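Local structure of bacterial regulatory proteins, tetR family (Corynebacterium glutamicum, 3AQT) at residues 43-54 and 76-87. The protein represses transcription as a TetR-family regulator, probably by binding DNA through a helix-turn-helix, and binds the inducer resorcinol. Residues are numbered along the deposited sequence; the frame is centred on the assembly and turned at random.
Sequences KREQTRARLITS and ANIGTGTFYNYF
T47 meets Y86 methyl to face: CG2 sits 3.3 Å from the ring centroid and 8° off its normal, a CH-pi contact, while CG of R44 lies at the ring edge. With OG1 beside the backbone N (chi1 -60°) and CG2 anti to it, the methyl turns to the ring and OG1 turns back to hydrogen-bond K43 O at 2.7 Å. That carbonyl also accepts T47 N, from the opposite face of its plane. The apolar core centres on L51, whose branches divide the work: CD2 packs 3.7 Å from A76 CB and near I78, whereas CD1 reaches F83, Y86 and the edge of the F87 ring. I52 CD1 touches F87 CZ at 3.5 Å, and both side chains also meet helix 90-111. Polar links lie at the margins. R48, bent at chi3, brings its guanidinium against the rim of F87, whose CZ lies over the guanidinium centre with the planes tilted 34° apart, and NE gives Y86 O a weak bond of 3.4 Å. A water bridges R50 NH1 and A76 O; S54 OG instead bonds I72 O. Helix 41-62 thus holds both ends of the segment within the predicted helix-turn-helix mainly by apolar and CH-pi packing, with few direct polar ties.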
ATOM      1  N   LYS B  43     -20.653  30.694   6.351  1.00 83.16           N
ATOM      2  CA  LYS B  43     -21.154  30.388   5.015  1.00 80.11           C
ATOM      3  C   LYS B  43     -20.247  29.347   4.371  1.00 76.53           C
ATOM      4  O   LYS B  43     -20.717  28.397   3.746  1.00 76.55           O
ATOM      5  CB  LYS B  43     -21.167  31.664   4.169  1.00 82.68           C
ATOM      6  CG  LYS B  43     -21.382  31.454   2.677  1.00 84.90           C
ATOM      7  CD  LYS B  43     -21.235  32.778   1.935  1.00 87.56           C
ATOM      8  CE  LYS B  43     -21.398  32.614   0.432  1.00 88.25           C
ATOM      9  NZ  LYS B  43     -21.217  33.914  -0.276  1.00 87.79           N
ATOM     10  N   ARG B  44     -18.944  29.543   4.529  1.00 71.87           N
ATOM     11  CA  ARG B  44     -17.953  28.626   3.987  1.00 68.88           C
ATOM     12  C   ARG B  44     -18.090  27.256   4.656  1.00 66.24           C
ATOM     13  O   ARG B  44     -17.971  26.217   4.005  1.00 65.62           O
ATOM     14  CB  ARG B  44     -16.548  29.188   4.222  1.00 70.21           C
ATOM     15  CG  ARG B  44     -15.418  28.247   3.835  1.00 71.38           C
ATOM     16  CD  ARG B  44     -14.083  28.738   4.379  1.00 72.71           C
ATOM     17  NE  ARG B  44     -13.048  27.708   4.296  1.00 73.93           N
ATOM     18  CZ  ARG B  44     -12.457  27.313   3.172  1.00 74.10           C
ATOM     19  NH1 ARG B  44     -12.791  27.861   2.011  1.00 74.79           N
ATOM     20  NH2 ARG B  44     -11.534  26.361   3.207  1.00 73.94           N
ATOM     21  N   GLU B  45     -18.347  27.266   5.959  1.00 63.07           N
ATOM     22  CA  GLU B  45     -18.503  26.039   6.723  1.00 60.72           C
ATOM     23  C   GLU B  45     -19.637  25.162   6.208  1.00 57.30           C
ATOM     24  O   GLU B  45     -19.441  23.968   5.970  1.00 55.56           O
ATOM     25  CB  GLU B  45     -18.728  26.365   8.201  1.00 64.36           C
ATOM     26  CG  GLU B  45     -17.438  26.524   9.003  1.00 70.11           C
ATOM     27  CD  GLU B  45     -17.654  27.237  10.329  1.00 73.63           C
ATOM     28  OE1 GLU B  45     -18.685  26.976  10.989  1.00 75.50           O
ATOM     29  OE2 GLU B  45     -16.786  28.052  10.715  1.00 75.19           O
ATOM     30  N   GLN B  46     -20.820  25.742   6.033  1.00 53.47           N
ATOM     31  CA  GLN B  46     -21.946  24.958   5.545  1.00 52.30           C
ATOM     32  C   GLN B  46     -21.832  24.604   4.061  1.00 49.10           C
ATOM     33  O   GLN B  46     -22.375  23.594   3.622  1.00 49.31           O
ATOM     34  CB  GLN B  46     -23.273  25.675   5.816  1.00 54.19           C
ATOM     35  CG  GLN B  46     -23.354  27.078   5.256  1.00 60.44           C
ATOM     36  CD  GLN B  46     -24.787  27.584   5.185  1.00 62.96           C
ATOM     37  OE1 GLN B  46     -25.567  27.433   6.139  1.00 63.68           O
ATOM     38  NE2 GLN B  46     -25.141  28.192   4.054  1.00 62.13           N
ATOM     39  N   THR B  47     -21.128  25.429   3.291  1.00 45.31           N
ATOM     40  CA  THR B  47     -20.953  25.155   1.870  1.00 42.96           C
ATOM     41  C   THR B  47     -20.051  23.937   1.702  1.00 41.28           C
ATOM     42  O   THR B  47     -20.335  23.071   0.872  1.00 40.74           O
ATOM     43  CB  THR B  47     -20.345  26.363   1.118  1.00 44.20           C
ATOM     44  OG1 THR B  47     -21.215  27.493   1.254  1.00 44.33           O
ATOM     45  CG2 THR B  47     -20.193  26.047  -0.362  1.00 42.82           C
ATOM     46  N   ARG B  48     -18.968  23.865   2.481  1.00 39.29           N
ATOM     47  CA  ARG B  48     -18.079  22.704   2.399  1.00 39.44           C
ATOM     48  C   ARG B  48     -18.915  21.476   2.721  1.00 36.16           C
ATOM     49  O   ARG B  48     -18.850  20.465   2.020  1.00 37.96           O
ATOM     50  CB  ARG B  48     -16.908  22.792   3.395  1.00 41.42           C
ATOM     51  CG  ARG B  48     -15.821  23.787   3.008  1.00 48.24           C
ATOM     52  CD  ARG B  48     -14.668  23.845   4.011  1.00 54.13           C
ATOM     53  NE  ARG B  48     -13.609  22.868   3.744  1.00 59.37           N
ATOM     54  CZ  ARG B  48     -13.567  21.627   4.234  1.00 63.41           C
ATOM     55  NH1 ARG B  48     -14.534  21.179   5.034  1.00 66.14           N
ATOM     56  NH2 ARG B  48     -12.552  20.827   3.922  1.00 62.53           N
ATOM     57  N   ALA B  49     -19.713  21.575   3.776  1.00 32.78           N
ATOM     58  CA  ALA B  49     -20.568  20.479   4.191  1.00 29.23           C
ATOM     59  C   ALA B  49     -21.511  20.061   3.067  1.00 28.60           C
ATOM     60  O   ALA B  49     -21.683  18.863   2.800  1.00 28.16           O
ATOM     61  CB  ALA B  49     -21.357  20.886   5.422  1.00 24.73           C
ATOM     62  N   ARG B  50     -22.115  21.046   2.403  1.00 29.04           N
ATOM     63  CA  ARG B  50     -23.041  20.774   1.310  1.00 29.31           C
ATOM     64  C   ARG B  50     -22.347  20.182   0.100  1.00 28.68           C
ATOM     65  O   ARG B  50     -22.920  19.346  -0.607  1.00 29.88           O
ATOM     66  CB  ARG B  50     -23.779  22.047   0.913  1.00 30.68           C
ATOM     67  CG  ARG B  50     -24.724  22.533   1.977  1.00 33.38           C
ATOM     68  CD  ARG B  50     -25.339  23.858   1.607  1.00 35.28           C
ATOM     69  NE  ARG B  50     -26.116  24.399   2.714  1.00 39.19           N
ATOM     70  CZ  ARG B  50     -26.770  25.557   2.675  1.00 41.63           C
ATOM     71  NH1 ARG B  50     -26.738  26.299   1.574  1.00 41.63           N
ATOM     72  NH2 ARG B  50     -27.461  25.969   3.732  1.00 39.51           N
ATOM     73  N   LEU B  51     -21.117  20.620  -0.146  1.00 28.57           N
ATOM     74  CA  LEU B  51     -20.336  20.101  -1.261  1.00 29.40           C
ATOM     75  C   LEU B  51     -20.002  18.642  -0.991  1.00 29.95           C
ATOM     76  O   LEU B  51     -20.107  17.795  -1.884  1.00 30.96           O
ATOM     77  CB  LEU B  51     -19.053  20.917  -1.447  1.00 30.20           C
ATOM     78  CG  LEU B  51     -19.277  22.288  -2.096  1.00 31.21           C
ATOM     79  CD1 LEU B  51     -17.998  23.085  -2.096  1.00 33.15           C
ATOM     80  CD2 LEU B  51     -19.783  22.092  -3.522  1.00 29.49           C
ATOM     81  N   ILE B  52     -19.618  18.347   0.247  1.00 30.55           N
ATOM     82  CA  ILE B  52     -19.285  16.982   0.633  1.00 30.97           C
ATOM     83  C   ILE B  52     -20.498  16.081   0.403  1.00 32.34           C
ATOM     84  O   ILE B  52     -20.382  14.999  -0.178  1.00 31.89           O
ATOM     85  CB  ILE B  52     -18.854  16.917   2.118  1.00 33.23           C
ATOM     86  CG1 ILE B  52     -17.512  17.631   2.290  1.00 35.63           C
ATOM     87  CG2 ILE B  52     -18.734  15.476   2.576  1.00 32.11           C
ATOM     88  CD1 ILE B  52     -16.373  17.218   1.374  1.00 47.18           C
ATOM     89  N   THR B  53     -21.662  16.541   0.854  1.00 32.60           N
ATOM     90  CA  THR B  53     -22.909  15.792   0.700  1.00 31.23           C
ATOM     91  C   THR B  53     -23.233  15.608  -0.777  1.00 30.27           C
ATOM     92  O   THR B  53     -23.655  14.529  -1.205  1.00 30.42           O
ATOM     93  CB  THR B  53     -24.092  16.533   1.388  1.00 31.66           C
ATOM     94  OG1 THR B  53     -23.829  16.648   2.792  1.00 32.15           O
ATOM     95  CG2 THR B  53     -25.407  15.775   1.189  1.00 29.30           C
ATOM     96  N   SER B  54     -23.036  16.665  -1.556  1.00 29.74           N
ATOM     97  CA  SER B  54     -23.315  16.600  -2.987  1.00 32.37           C
ATOM     98  C   SER B  54     -22.419  15.566  -3.660  1.00 32.34           C
ATOM     99  O   SER B  54     -22.899  14.668  -4.365  1.00 31.60           O
ATOM    100  CB  SER B  54     -23.099  17.972  -3.633  1.00 31.83           C
ATOM    101  OG  SER B  54     -23.399  17.917  -5.018  1.00 31.76           O
ATOM    102  N   ALA B  76     -24.974  21.267  -4.774  1.00 39.71           N
ATOM    103  CA  ALA B  76     -24.867  22.037  -3.544  1.00 40.38           C
ATOM    104  C   ALA B  76     -25.511  23.406  -3.723  1.00 42.26           C
ATOM    105  O   ALA B  76     -25.568  24.207  -2.786  1.00 42.77           O
ATOM    106  CB  ALA B  76     -23.417  22.198  -3.163  1.00 40.13           C
ATOM    107  N   ASN B  77     -25.977  23.671  -4.942  1.00 44.18           N
ATOM    108  CA  ASN B  77     -26.628  24.929  -5.272  1.00 44.78           C
ATOM    109  C   ASN B  77     -25.717  26.162  -5.193  1.00 45.73           C
ATOM    110  O   ASN B  77     -26.014  27.111  -4.467  1.00 44.74           O
ATOM    111  CB  ASN B  77     -27.848  25.116  -4.367  1.00 45.94           C
ATOM    112  CG  ASN B  77     -28.703  26.297  -4.772  1.00 48.36           C
ATOM    113  OD1 ASN B  77     -29.088  26.424  -5.930  1.00 48.09           O
ATOM    114  ND2 ASN B  77     -29.014  27.163  -3.812  1.00 49.63           N
ATOM    115  N   ILE B  78     -24.604  26.137  -5.928  1.00 47.13           N
ATOM    116  CA  ILE B  78     -23.677  27.274  -5.985  1.00 49.26           C
ATOM    117  C   ILE B  78     -23.063  27.375  -7.389  1.00 51.75           C
ATOM    118  O   ILE B  78     -23.105  26.414  -8.165  1.00 50.82           O
ATOM    119  CB  ILE B  78     -22.515  27.170  -4.946  1.00 49.08           C
ATOM    120  CG1 ILE B  78     -21.584  26.007  -5.296  1.00 48.95           C
ATOM    121  CG2 ILE B  78     -23.074  26.993  -3.547  1.00 47.00           C
ATOM    122  CD1 ILE B  78     -20.228  26.033  -4.592  1.00 47.18           C
ATOM    123  N   GLY B  79     -22.502  28.541  -7.717  1.00 54.13           N
ATOM    124  CA  GLY B  79     -21.890  28.722  -9.026  1.00 57.55           C
ATOM    125  C   GLY B  79     -20.671  27.835  -9.192  1.00 61.30           C
ATOM    126  O   GLY B  79     -19.852  27.727  -8.276  1.00 63.34           O
ATOM    127  N   THR B  80     -20.533  27.200 -10.354  1.00 63.21           N
ATOM    128  CA  THR B  80     -19.398  26.306 -10.601  1.00 64.21           C
ATOM    129  C   THR B  80     -18.043  26.981 -10.424  1.00 65.02           C
ATOM    130  O   THR B  80     -17.104  26.385  -9.877  1.00 66.36           O
ATOM    131  CB  THR B  80     -19.443  25.707 -12.019  1.00 64.47           C
ATOM    132  OG1 THR B  80     -20.595  24.862 -12.148  1.00 65.93           O
ATOM    133  CG2 THR B  80     -18.183  24.893 -12.288  1.00 64.34           C
ATOM    134  N   GLY B  81     -17.940  28.222 -10.889  1.00 62.57           N
ATOM    135  CA  GLY B  81     -16.686  28.936 -10.772  1.00 60.48           C
ATOM    136  C   GLY B  81     -16.337  29.321  -9.348  1.00 59.08           C
ATOM    137  O   GLY B  81     -15.307  29.951  -9.118  1.00 61.54           O
ATOM    138  N   THR B  82     -17.170  28.944  -8.385  1.00 55.94           N
ATOM    139  CA  THR B  82     -16.906  29.306  -6.998  1.00 53.47           C
ATOM    140  C   THR B  82     -16.426  28.153  -6.121  1.00 50.98           C
ATOM    141  O   THR B  82     -16.140  28.342  -4.940  1.00 50.03           O
ATOM    142  CB  THR B  82     -18.161  29.938  -6.348  1.00 54.27           C
ATOM    143  OG1 THR B  82     -19.198  28.954  -6.237  1.00 54.62           O
ATOM    144  CG2 THR B  82     -18.670  31.088  -7.197  1.00 52.73           C
ATOM    145  N   PHE B  83     -16.321  26.963  -6.702  1.00 49.20           N
ATOM    146  CA  PHE B  83     -15.887  25.787  -5.954  1.00 47.38           C
ATOM    147  C   PHE B  83     -14.584  25.983  -5.193  1.00 47.07           C
ATOM    148  O   PHE B  83     -14.516  25.739  -3.986  1.00 48.00           O
ATOM    149  CB  PHE B  83     -15.724  24.590  -6.889  1.00 46.92           C
ATOM    150  CG  PHE B  83     -15.262  23.339  -6.193  1.00 46.74           C
ATOM    151  CD1 PHE B  83     -16.170  22.519  -5.525  1.00 46.55           C
ATOM    152  CD2 PHE B  83     -13.915  22.986  -6.190  1.00 45.58           C
ATOM    153  CE1 PHE B  83     -15.742  21.364  -4.866  1.00 46.28           C
ATOM    154  CE2 PHE B  83     -13.479  21.835  -5.535  1.00 45.44           C
ATOM    155  CZ  PHE B  83     -14.394  21.022  -4.872  1.00 45.30           C
ATOM    156  N   TYR B  84     -13.550  26.421  -5.901  1.00 47.17           N
ATOM    157  CA  TYR B  84     -12.236  26.625  -5.305  1.00 46.30           C
ATOM    158  C   TYR B  84     -12.182  27.713  -4.244  1.00 47.23           C
ATOM    159  O   TYR B  84     -11.110  28.183  -3.865  1.00 48.42           O
ATOM    160  CB  TYR B  84     -11.211  26.862  -6.414  1.00 44.17           C
ATOM    161  CG  TYR B  84     -11.102  25.645  -7.298  1.00 43.27           C
ATOM    162  CD1 TYR B  84     -10.482  24.489  -6.836  1.00 42.54           C
ATOM    163  CD2 TYR B  84     -11.710  25.609  -8.550  1.00 42.57           C
ATOM    164  CE1 TYR B  84     -10.474  23.321  -7.592  1.00 43.74           C
ATOM    165  CE2 TYR B  84     -11.710  24.446  -9.318  1.00 43.20           C
ATOM    166  CZ  TYR B  84     -11.091  23.302  -8.833  1.00 43.88           C
ATOM    167  OH  TYR B  84     -11.102  22.136  -9.569  1.00 45.23           O
ATOM    168  N   ASN B  85     -13.351  28.104  -3.754  1.00 48.34           N
ATOM    169  CA  ASN B  85     -13.428  29.091  -2.691  1.00 50.22           C
ATOM    170  C   ASN B  85     -13.613  28.323  -1.389  1.00 49.62           C
ATOM    171  O   ASN B  85     -13.549  28.900  -0.305  1.00 49.96           O
ATOM    172  CB  ASN B  85     -14.627  30.012  -2.897  1.00 52.60           C
ATOM    173  CG  ASN B  85     -14.265  31.294  -3.612  1.00 56.65           C
ATOM    174  OD1 ASN B  85     -15.140  32.083  -3.959  1.00 58.41           O
ATOM    175  ND2 ASN B  85     -12.971  31.518  -3.829  1.00 57.58           N
ATOM    176  N   TYR B  86     -13.835  27.016  -1.505  1.00 47.87           N
ATOM    177  CA  TYR B  86     -14.072  26.168  -0.341  1.00 47.82           C
ATOM    178  C   TYR B  86     -13.114  24.987  -0.236  1.00 47.56           C
ATOM    179  O   TYR B  86     -12.915  24.438   0.844  1.00 47.44           O
ATOM    180  CB  TYR B  86     -15.513  25.670  -0.385  1.00 48.52           C
ATOM    181  CG  TYR B  86     -16.502  26.785  -0.620  1.00 48.54           C
ATOM    182  CD1 TYR B  86     -16.857  27.662   0.408  1.00 47.85           C
ATOM    183  CD2 TYR B  86     -17.071  26.977  -1.878  1.00 48.33           C
ATOM    184  CE1 TYR B  86     -17.758  28.702   0.187  1.00 49.00           C
ATOM    185  CE2 TYR B  86     -17.970  28.012  -2.112  1.00 48.12           C
ATOM    186  CZ  TYR B  86     -18.311  28.869  -1.078  1.00 49.42           C
ATOM    187  OH  TYR B  86     -19.211  29.885  -1.313  1.00 49.55           O
ATOM    188  N   PHE B  87     -12.540  24.591  -1.368  1.00 47.72           N
ATOM    189  CA  PHE B  87     -11.566  23.502  -1.424  1.00 48.10           C
ATOM    190  C   PHE B  87     -10.444  23.933  -2.372  1.00 49.43           C
ATOM    191  O   PHE B  87     -10.703  24.512  -3.429  1.00 49.91           O
ATOM    192  CB  PHE B  87     -12.215  22.222  -1.948  1.00 48.45           C
ATOM    193  CG  PHE B  87     -13.127  21.551  -0.959  1.00 49.97           C
ATOM    194  CD1 PHE B  87     -12.614  20.674  -0.006  1.00 49.41           C
ATOM    195  CD2 PHE B  87     -14.496  21.814  -0.963  1.00 48.14           C
ATOM    196  CE1 PHE B  87     -13.450  20.070   0.927  1.00 48.85           C
ATOM    197  CE2 PHE B  87     -15.334  21.217  -0.035  1.00 48.33           C
ATOM    198  CZ  PHE B  87     -14.810  20.344   0.913  1.00 48.75           C
TER
HETATM  199  O   HOH W   1     -25.362  26.183  -0.970  1.00 41.20           O